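Local coordinates for hypothetical protein (Bacteroides ovatus, PDB 4EPS) that probably forms part of the tip of a fimbrium, a filamentous cell-surface appendage that mediates adhesion and biofilm formation, at residues S365-V370 with S393-L398; D322-S327 with L388-S393; P348-S353 with T405-F410; P432-L437 with S471-N476. All blocks are in the same frame, centred on the assembly; numbering follows the deposited sequence. Where two conformers were deposited one is given.

Contact 1 of 4, residues S365-V370 with S393-L398; sequences SSYVSV and SEVLDL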
# COMPACT_ATOMS: atom_id res chain seq x y z
N SER A 365 -7.17 39.74 -11.90
CA SER A 365 -6.19 39.41 -10.86
C SER A 365 -6.51 38.09 -10.16
O SER A 365 -5.63 37.48 -9.55
CB SER A 365 -6.12 40.53 -9.83
OG SER A 365 -7.38 40.71 -9.20
N SER A 366 -7.78 37.65 -10.23
CA SER A 366 -8.26 36.46 -9.54
C SER A 366 -8.45 35.24 -10.47
O SER A 366 -8.71 34.13 -9.97
CB SER A 366 -9.57 36.76 -8.81
OG SER A 366 -10.47 37.47 -9.63
N TYR A 367 -8.31 35.43 -11.79
CA TYR A 367 -8.45 34.34 -12.79
C TYR A 367 -7.36 34.48 -13.84
O TYR A 367 -6.73 35.53 -13.94
CB TYR A 367 -9.84 34.34 -13.48
CG TYR A 367 -11.01 34.21 -12.53
CD1 TYR A 367 -11.56 35.33 -11.90
CD2 TYR A 367 -11.61 32.98 -12.30
CE1 TYR A 367 -12.61 35.21 -11.00
CE2 TYR A 367 -12.68 32.85 -11.41
CZ TYR A 367 -13.18 33.98 -10.76
OH TYR A 367 -14.24 33.90 -9.90
N VAL A 368 -7.14 33.42 -14.62
CA VAL A 368 -6.23 33.40 -15.76
C VAL A 368 -7.11 33.50 -17.01
O VAL A 368 -8.17 32.87 -17.05
CB VAL A 368 -5.34 32.11 -15.74
CG1 VAL A 368 -4.41 32.05 -16.94
CG2 VAL A 368 -4.53 32.02 -14.44
N SER A 369 -6.69 34.25 -18.03
CA SER A 369 -7.45 34.32 -19.27
C SER A 369 -7.56 32.94 -19.94
O SER A 369 -6.65 32.11 -19.79
CB SER A 369 -6.82 35.32 -20.24
OG SER A 369 -7.51 35.24 -21.47
N VAL A 370 -8.67 32.70 -20.65
CA VAL A 370 -8.89 31.45 -21.40
C VAL A 370 -8.00 31.42 -22.66
O VAL A 370 -7.85 30.36 -23.27
CB VAL A 370 -10.39 31.24 -21.78
CG1 VAL A 370 -11.28 31.12 -20.53
CG2 VAL A 370 -10.89 32.35 -22.71
N SER A 393 -13.42 27.02 -17.23
CA SER A 393 -14.86 26.81 -16.97
C SER A 393 -15.42 27.96 -16.12
O SER A 393 -16.49 28.48 -16.43
CB SER A 393 -15.09 25.48 -16.27
OG SER A 393 -16.47 25.16 -16.27
N GLU A 394 -14.67 28.37 -15.07
CA GLU A 394 -15.12 29.46 -14.20
C GLU A 394 -15.13 30.80 -14.96
O GLU A 394 -16.04 31.59 -14.74
CB GLU A 394 -14.28 29.56 -12.92
CG GLU A 394 -14.72 28.51 -11.90
CD GLU A 394 -14.49 28.87 -10.44
OE1 GLU A 394 -13.85 29.91 -10.18
OE2 GLU A 394 -14.91 28.09 -9.57
N VAL A 395 -14.16 31.03 -15.87
CA VAL A 395 -14.14 32.28 -16.66
C VAL A 395 -15.32 32.27 -17.63
O VAL A 395 -16.00 33.29 -17.78
CB VAL A 395 -12.79 32.54 -17.38
CG1 VAL A 395 -12.87 33.81 -18.24
CG2 VAL A 395 -11.65 32.64 -16.37
N LEU A 396 -15.62 31.11 -18.24
CA LEU A 396 -16.75 31.01 -19.15
C LEU A 396 -18.10 31.21 -18.41
O LEU A 396 -19.04 31.75 -19.01
CB LEU A 396 -16.76 29.69 -19.90
CG LEU A 396 -17.17 29.79 -21.37
CD1 LEU A 396 -16.08 30.41 -22.22
CD2 LEU A 396 -17.43 28.42 -21.95
N ASP A 397 -18.17 30.80 -17.13
CA ASP A 397 -19.37 30.99 -16.29
C ASP A 397 -19.56 32.48 -16.03
O ASP A 397 -20.69 32.98 -16.14
CB ASP A 397 -19.27 30.21 -14.98
CG ASP A 397 -19.51 28.72 -15.12
OD1 ASP A 397 -19.94 28.28 -16.21
OD2 ASP A 397 -19.29 27.99 -14.13
N LEU A 398 -18.45 33.21 -15.76
CA LEU A 398 -18.47 34.66 -15.56
C LEU A 398 -18.94 35.36 -16.84
O LEU A 398 -19.74 36.30 -16.76
CB LEU A 398 -17.10 35.19 -15.12
CG LEU A 398 -16.62 34.81 -13.72
CD1 LEU A 398 -15.20 35.27 -13.50
CD2 LEU A 398 -17.51 35.41 -12.65
O HOH W 1 -16.43 32.24 -10.21
O HOH W 2 -13.38 31.30 -7.93
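Apolar packing carries most of this contact: Tyr367 and Val370, from the loop 365-370, lie against one flank of helix 389-403. Leu398 brings its CD1 over one face of the Tyr367 ring, 3.8 Å from the ring centroid and 21° off the ring normal, a CH-pi contact displaced toward CE1 and CZ. Val395 fills the angle between the two loop side chains. Its CG2 lies 3.8 Å from Tyr367 CB and also touches the backbone oxygen of Val368, while its CB meets Val370 CG1 at 3.8 Å. With CG1 of Val395 anti to the backbone N (chi1 177°), the other branch, CG2, is the one turned to the tyrosine.

The polar part lies at the ring edge. Glu394 OE1 comes in the ring plane to 3.4 Å from Tyr367 CE2, its carboxylate turned 53° from the ring. Two waters bridge OE1 and the phenol: one is 2.8 Å from Tyr367 OH and gives a weak bond to Glu394 OE1, the other donates to Glu394 OE1 at 2.7 Å and is only weakly bonded to the hydroxyl. The second carboxylate oxygen, OE2, is held by Tyr390 and Ser327, and Arg326 makes a cation-pi contact with Tyr367. The whole is a loop packed on a helix flank, with apolar side chains inward and a hydrated phenol-carboxylate pair at its margin, in the C-terminal part of this fimbrillin-superfamily protein.

Contact 2 of 4, residues D322-S327 with L388-S393; sequences DALLRS and LGYNNS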
# COMPACT_ATOMS: atom_id res chain seq x y z
N ASP A 322 -5.57 31.43 -8.74
CA ASP A 322 -5.84 29.99 -8.87
C ASP A 322 -7.29 29.68 -8.43
O ASP A 322 -7.55 29.43 -7.26
CB ASP A 322 -4.81 29.13 -8.09
CG ASP A 322 -4.81 27.63 -8.43
OD1 ASP A 322 -5.87 27.10 -8.85
OD2 ASP A 322 -3.79 26.96 -8.14
N ALA A 323 -8.21 29.67 -9.41
CA ALA A 323 -9.64 29.42 -9.20
C ALA A 323 -9.91 28.01 -8.68
O ALA A 323 -10.85 27.83 -7.90
CB ALA A 323 -10.40 29.64 -10.50
N LEU A 324 -9.12 27.01 -9.12
CA LEU A 324 -9.27 25.63 -8.68
C LEU A 324 -8.93 25.50 -7.18
O LEU A 324 -9.67 24.85 -6.45
CB LEU A 324 -8.37 24.70 -9.53
CG LEU A 324 -8.35 23.19 -9.19
CD1 LEU A 324 -9.75 22.61 -9.09
CD2 LEU A 324 -7.53 22.40 -10.24
N LEU A 325 -7.80 26.10 -6.75
CA LEU A 325 -7.38 26.08 -5.34
C LEU A 325 -8.43 26.78 -4.47
O LEU A 325 -8.78 26.29 -3.40
CB LEU A 325 -6.00 26.77 -5.18
CG LEU A 325 -5.47 27.02 -3.75
CD1 LEU A 325 -5.30 25.70 -2.96
CD2 LEU A 325 -4.13 27.73 -3.79
N ARG A 326 -8.96 27.89 -4.97
CA ARG A 326 -9.96 28.68 -4.25
C ARG A 326 -11.31 27.92 -4.11
O ARG A 326 -11.86 27.86 -3.01
CB ARG A 326 -10.14 30.01 -4.98
CG ARG A 326 -10.99 31.04 -4.28
CD ARG A 326 -10.73 32.41 -4.89
NE ARG A 326 -11.10 32.46 -6.30
CZ ARG A 326 -10.30 32.86 -7.28
NH1 ARG A 326 -9.06 33.25 -7.02
NH2 ARG A 326 -10.74 32.89 -8.53
N SER A 327 -11.83 27.33 -5.21
CA SER A 327 -13.15 26.69 -5.19
C SER A 327 -13.17 25.23 -4.75
O SER A 327 -14.20 24.79 -4.26
CB SER A 327 -13.81 26.80 -6.55
OG SER A 327 -13.86 28.15 -6.97
N LEU A 388 -5.36 24.16 -17.27
CA LEU A 388 -6.19 25.30 -16.84
C LEU A 388 -7.66 25.15 -17.15
O LEU A 388 -8.39 26.14 -17.11
CB LEU A 388 -5.67 26.60 -17.54
CG LEU A 388 -4.30 27.10 -17.04
CD1 LEU A 388 -3.71 28.12 -17.99
CD2 LEU A 388 -4.42 27.68 -15.61
N GLY A 389 -8.11 23.93 -17.46
CA GLY A 389 -9.51 23.70 -17.81
C GLY A 389 -10.50 24.14 -16.74
O GLY A 389 -11.52 24.74 -17.07
N TYR A 390 -10.20 23.87 -15.46
CA TYR A 390 -11.14 24.28 -14.41
C TYR A 390 -11.26 25.82 -14.40
O TYR A 390 -12.38 26.37 -14.44
CB TYR A 390 -10.78 23.73 -13.02
CG TYR A 390 -11.85 24.17 -12.04
CD1 TYR A 390 -13.09 23.55 -12.03
CD2 TYR A 390 -11.68 25.32 -11.27
CE1 TYR A 390 -14.12 24.00 -11.19
CE2 TYR A 390 -12.71 25.79 -10.45
CZ TYR A 390 -13.93 25.13 -10.42
OH TYR A 390 -14.96 25.61 -9.64
N ASN A 391 -10.11 26.52 -14.39
CA ASN A 391 -10.06 27.98 -14.51
C ASN A 391 -10.93 28.43 -15.67
O ASN A 391 -11.74 29.35 -15.53
CB ASN A 391 -8.60 28.43 -14.74
CG ASN A 391 -8.50 29.89 -15.12
OD1 ASN A 391 -8.44 30.76 -14.25
ND2 ASN A 391 -8.52 30.19 -16.41
N ASN A 392 -10.72 27.82 -16.87
CA ASN A 392 -11.43 28.22 -18.08
C ASN A 392 -12.95 28.08 -17.92
O ASN A 392 -13.68 28.93 -18.45
CB ASN A 392 -10.94 27.42 -19.31
CG ASN A 392 -9.47 27.68 -19.59
OD1 ASN A 392 -8.85 28.61 -19.03
ND2 ASN A 392 -8.84 26.79 -20.38
N SER A 393 -13.42 27.02 -17.23
CA SER A 393 -14.86 26.81 -16.97
C SER A 393 -15.42 27.96 -16.12
O SER A 393 -16.49 28.48 -16.43
CB SER A 393 -15.09 25.48 -16.27
OG SER A 393 -16.47 25.16 -16.27
O HOH W 3 -7.11 29.99 -12.08
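A buried helix-to-helix contact centres on Tyr390, whose ring lies against the short helix 323-327 from the first turn of helix 389-403. The axes of the local segments run at 78° to each other and approach to 9.3 Å, so these segments meet nearly crosswise. Tyr390 has CG anti to its own backbone N (chi1 -177°), which carries the ring across to the other helix. There CD2 reaches Leu324 CA at 3.6 Å, and Leu324 CD1 packs against CG and CD2 of the ring. Farther along, the phenol oxygen of Tyr390, bonded to Glu394 OE2, is 3.5 Å from Ser327 CB, and the carbonyl oxygen of Ala323 faces the ring edge near its plane.

Beside the ring, one water joins the two segments. It accepts from Ala323 N at 2.9 Å and donates to Asn391 OD1 at 2.7 Å, thereby tying a first-turn N-H of one helix to a side chain of the other. The Asn391 amide is further fixed through ND2, which donates to Asn392 OD1 at 3.1 Å and to the backbone oxygen of Val368. Asp322 caps helix 323-327: its OD1 accepts from Leu325 N at 3.0 Å, met from above the carboxylate plane. Thr427, in a loop, touches both Leu324 and Tyr390, while helix 305-308 packs against Asp322, Leu325 and Leu388.

Contact 3 of 4, residues P348-S353 with T405-F410; sequences PALTQS and TDFECF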
# COMPACT_ATOMS: atom_id res chain seq x y z
N PRO A 348 -21.17 30.13 -30.86
CA PRO A 348 -21.21 30.92 -32.10
C PRO A 348 -19.88 31.67 -32.26
O PRO A 348 -19.12 31.78 -31.29
CB PRO A 348 -22.39 31.88 -31.89
CG PRO A 348 -22.63 31.94 -30.45
CD PRO A 348 -21.95 30.78 -29.77
N ALA A 349 -19.58 32.16 -33.47
CA ALA A 349 -18.39 33.01 -33.68
C ALA A 349 -18.67 34.33 -32.98
O ALA A 349 -19.81 34.80 -33.02
CB ALA A 349 -18.14 33.21 -35.17
N LEU A 350 -17.70 34.88 -32.24
CA LEU A 350 -17.94 36.11 -31.47
C LEU A 350 -17.33 37.31 -32.15
O LEU A 350 -16.38 37.16 -32.91
CB LEU A 350 -17.34 35.97 -30.06
CG LEU A 350 -17.79 34.77 -29.19
CD1 LEU A 350 -17.00 34.74 -27.90
CD2 LEU A 350 -19.29 34.85 -28.85
N THR A 351 -17.85 38.51 -31.85
CA THR A 351 -17.29 39.76 -32.37
C THR A 351 -16.07 40.08 -31.50
O THR A 351 -14.98 40.32 -32.02
CB THR A 351 -18.35 40.89 -32.35
OG1 THR A 351 -19.44 40.51 -33.19
CG2 THR A 351 -17.79 42.22 -32.81
N GLN A 352 -16.26 40.05 -30.19
CA GLN A 352 -15.22 40.25 -29.20
C GLN A 352 -14.92 38.89 -28.54
O GLN A 352 -15.84 38.24 -28.03
CB GLN A 352 -15.68 41.31 -28.19
CG GLN A 352 -14.81 41.44 -26.96
CD GLN A 352 -15.49 42.22 -25.87
OE1 GLN A 352 -16.56 41.84 -25.36
NE2 GLN A 352 -14.84 43.28 -25.43
N SER A 353 -13.65 38.45 -28.57
CA SER A 353 -13.26 37.17 -27.95
C SER A 353 -13.52 37.19 -26.46
O SER A 353 -13.65 38.26 -25.87
CB SER A 353 -11.78 36.88 -28.21
OG SER A 353 -10.95 37.81 -27.54
N THR A 405 -25.47 34.06 -23.18
CA THR A 405 -25.45 33.38 -24.47
C THR A 405 -25.34 31.88 -24.22
O THR A 405 -24.41 31.43 -23.54
CB THR A 405 -24.33 33.90 -25.38
OG1 THR A 405 -24.29 35.33 -25.33
CG2 THR A 405 -24.49 33.44 -26.82
N ASP A 406 -26.29 31.11 -24.79
CA ASP A 406 -26.39 29.66 -24.62
C ASP A 406 -25.46 28.93 -25.59
O ASP A 406 -25.91 28.43 -26.63
CB ASP A 406 -27.85 29.19 -24.80
CG ASP A 406 -28.81 29.77 -23.78
OD1 ASP A 406 -28.54 29.65 -22.55
OD2 ASP A 406 -29.86 30.33 -24.20
N PHE A 407 -24.16 28.89 -25.24
CA PHE A 407 -23.14 28.19 -26.04
C PHE A 407 -23.43 26.70 -26.07
O PHE A 407 -23.83 26.14 -25.03
CB PHE A 407 -21.74 28.42 -25.45
CG PHE A 407 -21.12 29.80 -25.53
CD1 PHE A 407 -21.73 30.82 -26.26
CD2 PHE A 407 -19.89 30.06 -24.94
CE1 PHE A 407 -21.14 32.08 -26.37
CE2 PHE A 407 -19.30 31.32 -25.04
CZ PHE A 407 -19.92 32.32 -25.77
N GLU A 408 -23.20 26.06 -27.23
CA GLU A 408 -23.42 24.61 -27.36
C GLU A 408 -22.58 23.80 -26.36
O GLU A 408 -23.06 22.78 -25.87
CB GLU A 408 -23.14 24.13 -28.80
CG GLU A 408 -24.10 24.71 -29.83
CD GLU A 408 -23.70 26.01 -30.52
OE1 GLU A 408 -23.19 26.93 -29.84
OE2 GLU A 408 -23.95 26.12 -31.74
N CYS A 409 -21.35 24.27 -26.01
CA CYS A 409 -20.49 23.54 -25.05
C CYS A 409 -21.18 23.35 -23.67
O CYS A 409 -20.97 22.32 -23.03
CB CYS A 409 -19.14 24.21 -24.90
SG CYS A 409 -19.21 25.88 -24.22
N PHE A 410 -22.04 24.31 -23.25
CA PHE A 410 -22.78 24.20 -21.99
C PHE A 410 -23.83 23.09 -22.04
O PHE A 410 -24.12 22.49 -21.00
CB PHE A 410 -23.49 25.52 -21.64
CG PHE A 410 -22.60 26.72 -21.43
CD1 PHE A 410 -21.47 26.63 -20.63
CD2 PHE A 410 -22.95 27.96 -21.94
CE1 PHE A 410 -20.65 27.75 -20.42
CE2 PHE A 410 -22.15 29.08 -21.71
CZ PHE A 410 -21.01 28.97 -20.95
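Pro348 and Phe407 make the closest approach here: CD of the proline ring lies 3.5 Å from Phe407 CD1 and 3.7 Å from Phe407 CE1. The two side chains cross at about a right angle, and the proline carbon reaches the aromatic ring obliquely. Leu350 arrives from the opposite direction to the phenylalanine and sets CD2 4.0 Å from Phe407 CZ. Proline and leucine thus touch the ring along its CD1-CE1-CZ side. Phe407 CG is anti to its carbonyl carbon (chi1 -70°), which directs the ring toward the loop. At the margin, Thr405 CG2 is 4.3 Å from Pro348 CG, and the carboxylate of Glu408 folds back beside the proline, with OE1 4.0 Å from Pro348 CD; a bend at chi2 (92°) turns the acid that way.

In the next shell, Asp406 is the centre of an inverse gamma turn closed by a weak bond from Phe407 N to Thr405 O, 3.1 Å long. Just beyond it, Phe410 N binds Phe407 O as helix 408-419 begins. Asn477 also holds the loop, bonding to the backbone of Leu350, and Tyr399 of helix 389-403 touches Leu350 as well. This is plain apolar packing at the surface, in which the loop between strand 342-344 and helix 354-359 packs against an aromatic ring from the turn joining helices 389-403 and 408-419.

Contact 4 of 4, residues P432-L437 with S471-N476; sequences PSSGEL and SSTERN. With SO4 (sulfate ion), chain G.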
# COMPACT_ATOMS: atom_id res chain seq x y z
N PRO A 432 -11.63 20.17 -21.01
CA PRO A 432 -10.21 20.32 -20.65
C PRO A 432 -9.53 21.42 -21.44
O PRO A 432 -9.90 21.67 -22.58
CB PRO A 432 -9.60 18.94 -21.00
CG PRO A 432 -10.55 18.37 -22.05
CD PRO A 432 -11.90 18.82 -21.56
N SER A 433 -8.52 22.07 -20.83
CA SER A 433 -7.67 23.02 -21.57
C SER A 433 -6.89 22.19 -22.59
O SER A 433 -6.78 20.96 -22.44
CB SER A 433 -6.69 23.71 -20.62
OG SER A 433 -5.93 22.72 -19.92
N SER A 434 -6.27 22.86 -23.56
CA SER A 434 -5.46 22.16 -24.57
C SER A 434 -4.30 21.44 -23.88
O SER A 434 -3.93 20.34 -24.29
CB SER A 434 -4.98 23.15 -25.64
OG SER A 434 -4.29 24.22 -25.03
N GLY A 435 -3.79 22.01 -22.78
CA GLY A 435 -2.67 21.40 -22.05
C GLY A 435 -3.05 20.07 -21.44
O GLY A 435 -2.28 19.10 -21.49
N GLU A 436 -4.25 20.01 -20.84
CA GLU A 436 -4.74 18.77 -20.25
C GLU A 436 -4.92 17.66 -21.32
O GLU A 436 -4.58 16.50 -21.08
CB GLU A 436 -6.07 19.02 -19.52
CG GLU A 436 -5.82 19.63 -18.15
CD GLU A 436 -7.06 20.27 -17.56
OE1 GLU A 436 -7.60 21.20 -18.20
OE2 GLU A 436 -7.48 19.84 -16.47
N LEU A 437 -5.45 18.03 -22.50
CA LEU A 437 -5.64 17.06 -23.60
C LEU A 437 -4.32 16.57 -24.15
O LEU A 437 -4.18 15.37 -24.38
CB LEU A 437 -6.45 17.67 -24.75
CG LEU A 437 -7.96 17.81 -24.47
CD1 LEU A 437 -8.59 18.83 -25.44
CD2 LEU A 437 -8.67 16.43 -24.51
N SER A 471 -10.89 21.96 -27.04
CA SER A 471 -10.35 22.35 -25.75
C SER A 471 -11.11 23.61 -25.31
O SER A 471 -11.84 24.21 -26.12
CB SER A 471 -8.85 22.61 -25.80
OG SER A 471 -8.60 23.91 -26.31
N SER A 472 -10.92 24.01 -24.06
CA SER A 472 -11.52 25.24 -23.55
C SER A 472 -10.54 26.42 -23.71
O SER A 472 -10.81 27.52 -23.21
CB SER A 472 -11.91 25.08 -22.08
OG SER A 472 -10.79 24.64 -21.32
N THR A 473 -9.39 26.19 -24.40
CA THR A 473 -8.36 27.22 -24.64
C THR A 473 -8.71 28.00 -25.92
O THR A 473 -8.83 27.41 -27.00
CB THR A 473 -6.98 26.54 -24.70
OG1 THR A 473 -6.82 25.74 -23.51
CG2 THR A 473 -5.83 27.57 -24.81
N GLU A 474 -8.88 29.32 -25.79
CA GLU A 474 -9.30 30.14 -26.91
C GLU A 474 -8.11 30.60 -27.76
O GLU A 474 -7.06 30.96 -27.22
CB GLU A 474 -10.06 31.37 -26.37
CG GLU A 474 -10.76 32.16 -27.47
CD GLU A 474 -11.47 33.41 -26.98
OE1 GLU A 474 -10.81 34.24 -26.31
OE2 GLU A 474 -12.67 33.58 -27.32
N ARG A 475 -8.30 30.60 -29.11
CA ARG A 475 -7.29 31.12 -30.04
C ARG A 475 -7.59 32.59 -30.32
O ARG A 475 -6.69 33.42 -30.23
CB ARG A 475 -7.24 30.30 -31.35
CG ARG A 475 -6.43 30.97 -32.51
CD ARG A 475 -4.98 31.29 -32.14
NE ARG A 475 -4.27 31.90 -33.27
CZ ARG A 475 -4.26 33.20 -33.54
NH1 ARG A 475 -4.93 34.05 -32.77
NH2 ARG A 475 -3.61 33.66 -34.61
N ASN A 476 -8.84 32.91 -30.70
CA ASN A 476 -9.29 34.29 -31.02
C ASN A 476 -10.82 34.31 -30.94
O ASN A 476 -11.42 33.34 -30.44
CB ASN A 476 -8.74 34.77 -32.41
CG ASN A 476 -9.15 33.97 -33.63
OD1 ASN A 476 -10.10 33.19 -33.61
ND2 ASN A 476 -8.44 34.16 -34.74
S SO4 G . -1.70 30.81 -35.93
O1 SO4 G . -1.80 29.98 -37.14
O2 SO4 G . -0.41 30.55 -35.28
O3 SO4 G . -1.83 32.22 -36.26
O4 SO4 G . -2.78 30.50 -35.00
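Thr473 presents its hydroxyl to the start of helix 434-438, and its side chain can be followed outward from the strand. CB lies 3.6 Å from Ser434 OG. From there OG1 goes anti to the carbonyl carbon (chi1 -53°) and accepts from Ser434 N at 2.9 Å with a nearly straight N-H...O angle of 170°, while it also touches CB of Ser433. The other branch, CG2, touches Ser434 OG, a hydroxyl that is also bonded to the backbone oxygen of Pro384. Thr473 thus takes up an N-H of the first helical turn, which has no carbonyl partner within its own helix.

One residue back, Ser472 N donates to Pro432 O at 3.0 Å, adding a backbone-to-backbone bond. Ser471 CB touches both Ser434 N and Leu437 CD1, and its OG, also hydrogen-bonded to the backbone oxygen of Tyr481, closes an ST turn by accepting from Thr473 N at 3.1 Å. On the helix side, Ser433 and Glu436 form a capping box: Ser433 N donates to Glu436 OE1 at 2.9 Å, and Glu436 N gives a weak bond to Ser433 OG.

Farther along, Arg475 holds a sulfate, probably from the crystallisation liquor, at its guanidinium edge. NE donates to O4 at 2.7 Å (171°) and NH2 to O3 at 2.8 Å, and Thr494 also binds the ion. The core of the contact is a capping-box helix start docked on the corner of an edge strand in a three-stranded antiparallel sheet.

In the fold
All four contacts lie on the same side of the chain's centre. Contacts 2 and 4 are buried, contact 1 partly so, and contact 3 is at the surface. Contacts 1 and 2 share helix 389-403, and their centres are about 8 Å apart. Contact 3 uses the start of the following helix, 408-419, and meets contact 1 through Leu396, which packs on Phe410 and Cys409. Contact 4 is reached from contact 2 by probable hydrogen bonds, Gly389 N to Glu436 OE1 among them, and from contact 1 through Val370 O and Glu474 N. Direct hydrogen bonds between segments join contact 4, whereas contacts 1 and 2 combine aromatic packing with water bridges, and contact 3 is mainly apolar.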